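Local coordinates for protein inorganic pyrophosphatase (Anaplasma phagocytophilum, PDB 3LD3) that probably hydrolyses inorganic pyrophosphate to two phosphate ions with the help of magnesium, working as a homohexamer, at residues Ser146-Pro149 against Ser150-Asp154. Residues are numbered along the deposited sequence; the frame is centred on the assembly and turned at random. Where two conformers were deposited one is given.
Sequences SDLP and SSFLD
The carbonyl of P149, the N-cap residue of helix 150-162, turns into the first helical turn and accepts one good backbone bond, from L153 N, and a weak second one from F152 N. L153 N gives the straighter bond, 3.1 Å to P149 O at an N-H...O angle of 165°, and lies in the carbonyl plane; this is the first i to i+4 bond of the helix. The F152 N bond to P149 O reaches only 124°. The next i to i+4 bond, D154 N to S150 O at 2.8 Å, continues the helical pattern.

The apolar contacts are few and mostly loose. The CG of F152 stands anti to its backbone N (chi1 177°), which carries the ring toward L148, whose CD1 comes to the ring edge near its plane, 4.4 Å from F152 CE2. L153 sends its side chain back along the preceding loop: CG passes 3.6 Å from P149 O, while CD2 comes up to L148 CB at 4.5 Å. P149 CB packs loosely on F152 CB. The hydroxyl S151 OG lies 4.1 Å from P149 CB, a van der Waals approach rather than a polar bond.

Y138 of a second subunit packs on P149, S151 and F152, placing the helix's N-terminal turn at an interface of the hexamer. L148, in the loop before helix 150-162, and L153, on its first turn, both rest on L128 of strand 122-131, joining the helix start to the barrel that forms the core of this pyrophosphatase family.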
loop_
_atom_site.group_PDB
_atom_site.type_symbol
_atom_site.label_atom_id
_atom_site.label_comp_id
_atom_site.label_asym_id
_atom_site.label_seq_id
_atom_site.Cartn_x
_atom_site.Cartn_y
_atom_site.Cartn_z
ATOM N N SER A 146 -9.322 28.770 -7.377
ATOM C CA SER A 146 -9.820 29.395 -6.168
ATOM C C SER A 146 -11.074 28.719 -5.611
ATOM O O SER A 146 -11.495 29.034 -4.517
ATOM C CB SER A 146 -10.089 30.873 -6.435
ATOM O OG SER A 146 -10.792 31.047 -7.640
ATOM N N ASP A 147 -11.649 27.754 -6.338
ATOM C CA ASP A 147 -12.738 26.939 -5.796
ATOM C C ASP A 147 -12.204 25.809 -4.873
ATOM O O ASP A 147 -12.987 25.122 -4.212
ATOM C CB ASP A 147 -13.552 26.322 -6.936
ATOM C CG ASP A 147 -14.249 27.386 -7.809
ATOM O OD1 ASP A 147 -14.732 28.353 -7.203
ATOM O OD2 ASP A 147 -14.293 27.243 -9.053
ATOM N N LEU A 148 -10.898 25.581 -4.891
ATOM C CA LEU A 148 -10.266 24.594 -3.996
ATOM C C LEU A 148 -9.790 25.260 -2.711
ATOM O O LEU A 148 -9.589 26.469 -2.708
ATOM C CB LEU A 148 -9.086 23.925 -4.672
ATOM C CG LEU A 148 -9.456 23.069 -5.894
ATOM C CD1 LEU A 148 -8.207 22.790 -6.709
ATOM C CD2 LEU A 148 -10.153 21.796 -5.436
ATOM N N PRO A 149 -9.608 24.482 -1.624
ATOM C CA PRO A 149 -9.140 25.066 -0.368
ATOM C C PRO A 149 -7.793 25.769 -0.500
ATOM O O PRO A 149 -6.853 25.241 -1.114
ATOM C CB PRO A 149 -9.060 23.869 0.586
ATOM C CG PRO A 149 -10.049 22.875 -0.015
ATOM C CD PRO A 149 -9.901 23.046 -1.475
ATOM N N SER A 150 -7.693 26.961 0.105
ATOM C CA SER A 150 -6.469 27.749 0.025
ATOM C C SER A 150 -5.289 27.018 0.641
ATOM O O SER A 150 -4.180 27.165 0.163
ATOM C CB SER A 150 -6.659 29.151 0.648
ATOM O OG SER A 150 -6.987 29.056 2.012
ATOM N N SER A 151 -5.532 26.218 1.681
ATOM C CA SER A 151 -4.468 25.467 2.315
ATOM C C SER A 151 -3.868 24.472 1.324
ATOM O O SER A 151 -2.659 24.258 1.320
ATOM C CB SER A 151 -4.932 24.745 3.597
ATOM O OG SER A 151 -6.065 23.911 3.386
ATOM N N PHE A 152 -4.714 23.889 0.472
ATOM C CA PHE A 152 -4.230 22.941 -0.549
ATOM C C PHE A 152 -3.427 23.671 -1.624
ATOM O O PHE A 152 -2.358 23.225 -2.042
ATOM C CB PHE A 152 -5.382 22.172 -1.154
ATOM C CG PHE A 152 -4.979 21.241 -2.262
ATOM C CD1 PHE A 152 -4.208 20.117 -1.978
ATOM C CD2 PHE A 152 -5.339 21.505 -3.575
ATOM C CE1 PHE A 152 -3.842 19.239 -3.016
ATOM C CE2 PHE A 152 -4.966 20.637 -4.608
ATOM C CZ PHE A 152 -4.231 19.532 -4.321
ATOM N N LEU A 153 -3.943 24.817 -2.070
ATOM C CA LEU A 153 -3.228 25.618 -3.042
ATOM C C LEU A 153 -1.874 26.043 -2.496
ATOM O O LEU A 153 -0.879 26.001 -3.207
ATOM C CB LEU A 153 -4.036 26.838 -3.433
ATOM C CG LEU A 153 -5.377 26.579 -4.129
ATOM C CD1 LEU A 153 -6.167 27.868 -4.291
ATOM C CD2 LEU A 153 -5.136 25.924 -5.475
ATOM N N ASP A 154 -1.861 26.448 -1.221
ATOM C CA ASP A 154 -0.625 26.813 -0.551
ATOM C C ASP A 154 0.347 25.622 -0.423
ATOM O O ASP A 154 1.548 25.821 -0.502
ATOM C CB ASP A 154 -0.928 27.414 0.828
ATOM C CG ASP A 154 -1.552 28.811 0.746
ATOM O OD1 ASP A 154 -1.586 29.449 -0.344
ATOM O OD2 ASP A 154 -2.037 29.276 1.796
#